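Local coordinates for putative Nitroreductase (Anabaena variabilis ATCC 29413, PDB 3EO7), which binds flavin mononucleotide and, as a member of the nitroreductase family, probably works as an FMN-dependent oxidoreductase, at residues D301-P306 with E381-V386. Sequence-based numbering, arbitrary orientation.
Sequences DKYNFP and ETFIAV
Lys302 and Glu381 meet because one side chain is straight and the other folded: Lys302 CG stands opposite the backbone N (chi1 -179°) and the chain runs straight on, while Glu381 is bent at chi2 (-59°), which lays its carboxylate against the start of the lysine chain. The glutamate opens strand 381-390 of the mixed sheet in the second nitroreductase-family region; 301-306 is the loop leading into strand 310-312, draped over one side of that sheet. The two chains cross at about a right angle, with Glu381 OE2 3.3 Å from Lys302 CB. Lys302 NZ stays 5.0 Å from Glu381 OE2 and forms its salt bridge with Glu499, which also accepts a hydrogen bond from Tyr303 OH. Glu381 OE1 is hydrogen-bonded to Tyr398 OH, and the same hydroxyl bonds Tyr303 N, so Tyr398 ties strand and loop together. One water accepts from Lys302 N at 2.8 Å and donates to Glu381 OE2 at 2.8 Å. Replacing Glu381 by an alanine would probably leave that water and Tyr398 OH each without one partner and open a gap beside the Lys302 methylenes.

Next to this polar patch the contact turns apolar. Lys302 CG lies over one face of the Tyr303 ring, toward its rim, and the ring edge meets the glutamate stem, Tyr303 CE2 lying 4.1 Å from Glu381 CG. Phe383 fits in beside it, with its CZ 4.2 Å from Tyr303 CD2, and the neighbouring Phe383 CE2 comes within 4.4 Å of Phe305 CE2.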
ATOM      1  N   ASP A 301       3.268  22.912   3.267  1.00 27.05           N
ATOM      2  CA  ASP A 301       2.843  22.140   2.107  1.00 23.39           C
ATOM      3  C   ASP A 301       3.607  22.671   0.895  1.00 20.63           C
ATOM      4  O   ASP A 301       3.869  23.867   0.788  1.00 21.26           O
ATOM      5  CB  ASP A 301       1.336  22.245   1.942  1.00 22.58           C
ATOM      6  CG  ASP A 301       0.580  21.656   3.146  1.00 18.03           C
ATOM      7  OD1 ASP A 301       0.687  20.451   3.382  1.00 20.52           O
ATOM      8  OD2 ASP A 301      -0.091  22.431   3.826  1.00 21.06           O
ATOM      9  N   LYS A 302       3.956  21.779  -0.028  1.00 20.25           N
ATOM     10  CA  LYS A 302       4.789  22.135  -1.171  1.00 19.95           C
ATOM     11  C   LYS A 302       4.270  23.266  -2.036  1.00 20.99           C
ATOM     12  O   LYS A 302       5.030  24.144  -2.396  1.00 17.97           O
ATOM     13  CB  LYS A 302       5.021  20.918  -2.050  1.00 20.02           C
ATOM     14  CG  LYS A 302       5.909  21.167  -3.260  1.00 23.82           C
ATOM     15  CD  LYS A 302       6.165  19.822  -3.971  1.00 21.42           C
ATOM     16  CE  LYS A 302       6.918  19.961  -5.211  1.00 29.00           C
ATOM     17  NZ  LYS A 302       7.180  18.607  -5.771  1.00 23.23           N
ATOM     18  N   TYR A 303       2.984  23.236  -2.392  1.00 19.04           N
ATOM     19  CA  TYR A 303       2.431  24.256  -3.303  1.00 20.32           C
ATOM     20  C   TYR A 303       1.572  25.271  -2.570  1.00 19.36           C
ATOM     21  O   TYR A 303       0.489  24.956  -2.128  1.00 21.86           O
ATOM     22  CB  TYR A 303       1.608  23.578  -4.393  1.00 20.79           C
ATOM     23  CG  TYR A 303       2.445  22.737  -5.327  1.00 17.85           C
ATOM     24  CD1 TYR A 303       3.288  23.346  -6.265  1.00 20.43           C
ATOM     25  CD2 TYR A 303       2.415  21.354  -5.278  1.00 17.95           C
ATOM     26  CE1 TYR A 303       4.055  22.599  -7.140  1.00 21.81           C
ATOM     27  CE2 TYR A 303       3.188  20.594  -6.149  1.00 19.25           C
ATOM     28  CZ  TYR A 303       4.013  21.229  -7.079  1.00 20.05           C
ATOM     29  OH  TYR A 303       4.802  20.500  -7.933  1.00 20.14           O
ATOM     30  N   ASN A 304       2.036  26.504  -2.476  1.00 19.12           N
ATOM     31  CA  ASN A 304       1.292  27.486  -1.750  1.00 19.92           C
ATOM     32  C   ASN A 304      -0.006  27.891  -2.458  1.00 20.14           C
ATOM     33  O   ASN A 304      -1.010  28.167  -1.783  1.00 20.25           O
ATOM     34  CB  ASN A 304       2.142  28.742  -1.515  1.00 20.24           C
ATOM     35  CG  ASN A 304       3.297  28.499  -0.544  1.00 31.83           C
ATOM     36  OD1 ASN A 304       3.174  27.729   0.416  1.00 40.52           O
ATOM     37  ND2 ASN A 304       4.411  29.192  -0.770  1.00 43.80           N
ATOM     38  N   PHE A 305       0.033  27.985  -3.794  1.00 17.82           N
ATOM     39  CA  PHE A 305      -1.126  28.524  -4.566  1.00 16.97           C
ATOM     40  C   PHE A 305      -1.753  29.710  -3.795  1.00 17.78           C
ATOM     41  O   PHE A 305      -2.962  29.714  -3.489  1.00 17.13           O
ATOM     42  CB  PHE A 305      -2.172  27.421  -4.862  1.00 16.92           C
ATOM     43  CG  PHE A 305      -1.679  26.340  -5.750  1.00 17.89           C
ATOM     44  CD1 PHE A 305      -1.343  26.602  -7.074  1.00 22.46           C
ATOM     45  CD2 PHE A 305      -1.584  25.042  -5.303  1.00 19.02           C
ATOM     46  CE1 PHE A 305      -0.882  25.580  -7.907  1.00 21.07           C
ATOM     47  CE2 PHE A 305      -1.125  24.030  -6.124  1.00 17.64           C
ATOM     48  CZ  PHE A 305      -0.765  24.300  -7.416  1.00 18.67           C
ATOM     49  N   PRO A 306      -0.949  30.751  -3.507  1.00 18.15           N
ATOM     50  CA  PRO A 306      -1.423  31.807  -2.583  1.00 21.63           C
ATOM     51  C   PRO A 306      -2.582  32.679  -3.070  1.00 19.39           C
ATOM     52  O   PRO A 306      -3.288  33.271  -2.261  1.00 19.67           O
ATOM     53  CB  PRO A 306      -0.185  32.679  -2.397  1.00 22.48           C
ATOM     54  CG  PRO A 306       0.621  32.461  -3.613  1.00 19.88           C
ATOM     55  CD  PRO A 306       0.411  31.042  -4.012  1.00 18.45           C
ATOM     56  N   GLU A 381       2.276  14.292  -3.274  1.00 18.28           N
ATOM     57  CA  GLU A 381       1.310  15.367  -3.259  1.00 16.82           C
ATOM     58  C   GLU A 381      -0.068  14.788  -3.583  1.00 17.08           C
ATOM     59  O   GLU A 381      -0.200  13.729  -4.215  1.00 17.17           O
ATOM     60  CB  GLU A 381       1.718  16.438  -4.248  1.00 17.64           C
ATOM     61  CG  GLU A 381       3.049  17.124  -3.928  1.00 16.59           C
ATOM     62  CD  GLU A 381       3.070  17.786  -2.584  1.00 20.08           C
ATOM     63  OE1 GLU A 381       2.036  18.366  -2.168  1.00 21.43           O
ATOM     64  OE2 GLU A 381       4.134  17.751  -1.925  1.00 20.52           O
ATOM     65  N   THR A 382      -1.104  15.523  -3.163  1.00 17.23           N
ATOM     66  CA  THR A 382      -2.466  15.081  -3.332  1.00 16.92           C
ATOM     67  C   THR A 382      -3.275  16.158  -4.051  1.00 16.73           C
ATOM     68  O   THR A 382      -3.262  17.321  -3.641  1.00 15.87           O
ATOM     69  CB  THR A 382      -3.114  14.747  -1.970  1.00 18.28           C
ATOM     70  OG1 THR A 382      -2.339  13.733  -1.297  1.00 16.87           O
ATOM     71  CG2 THR A 382      -4.613  14.335  -2.174  1.00 15.78           C
ATOM     72  N   PHE A 383      -3.922  15.770  -5.148  1.00 15.86           N
ATOM     73  CA  PHE A 383      -4.845  16.646  -5.911  1.00 14.88           C
ATOM     74  C   PHE A 383      -6.169  15.940  -5.987  1.00 16.25           C
ATOM     75  O   PHE A 383      -6.214  14.707  -6.108  1.00 17.55           O
ATOM     76  CB  PHE A 383      -4.332  16.962  -7.319  1.00 16.23           C
ATOM     77  CG  PHE A 383      -3.053  17.755  -7.309  1.00 14.45           C
ATOM     78  CD1 PHE A 383      -1.822  17.123  -7.096  1.00 15.29           C
ATOM     79  CD2 PHE A 383      -3.084  19.145  -7.447  1.00 13.48           C
ATOM     80  CE1 PHE A 383      -0.630  17.874  -7.055  1.00 17.24           C
ATOM     81  CE2 PHE A 383      -1.887  19.887  -7.410  1.00 15.74           C
ATOM     82  CZ  PHE A 383      -0.674  19.227  -7.200  1.00 16.10           C
ATOM     83  N   ILE A 384      -7.251  16.705  -5.887  1.00 15.34           N
ATOM     84  CA  ILE A 384      -8.567  16.115  -5.905  1.00 15.79           C
ATOM     85  C   ILE A 384      -9.429  16.714  -6.992  1.00 16.39           C
ATOM     86  O   ILE A 384      -9.637  17.934  -7.034  1.00 15.44           O
ATOM     87  CB  ILE A 384      -9.292  16.284  -4.529  1.00 14.95           C
ATOM     88  CG1 ILE A 384      -8.336  15.881  -3.385  1.00 17.00           C
ATOM     89  CG2 ILE A 384     -10.582  15.490  -4.501  1.00 17.45           C
ATOM     90  CD1 ILE A 384      -8.988  15.815  -1.984  1.00 16.67           C
ATOM     91  N   ALA A 385      -9.917  15.865  -7.884  1.00 14.59           N
ATOM     92  CA  ALA A 385     -10.913  16.294  -8.857  1.00 15.56           C
ATOM     93  C   ALA A 385     -12.273  16.088  -8.188  1.00 17.77           C
ATOM     94  O   ALA A 385     -12.646  14.966  -7.826  1.00 19.38           O
ATOM     95  CB  ALA A 385     -10.819  15.495 -10.165  1.00 13.42           C
ATOM     96  N   VAL A 386     -13.026  17.172  -8.038  1.00 16.40           N
ATOM     97  CA  VAL A 386     -14.338  17.133  -7.409  1.00 15.38           C
ATOM     98  C   VAL A 386     -15.407  17.330  -8.468  1.00 14.95           C
ATOM     99  O   VAL A 386     -15.393  18.342  -9.174  1.00 16.28           O
ATOM    100  CB  VAL A 386     -14.434  18.256  -6.332  1.00 17.10           C
ATOM    101  CG1 VAL A 386     -15.832  18.399  -5.789  1.00 16.11           C
ATOM    102  CG2 VAL A 386     -13.359  18.019  -5.202  1.00 17.03           C
TER
HETATM  103  O   HOH W   1       3.748  19.016   0.494  1.00 24.70           O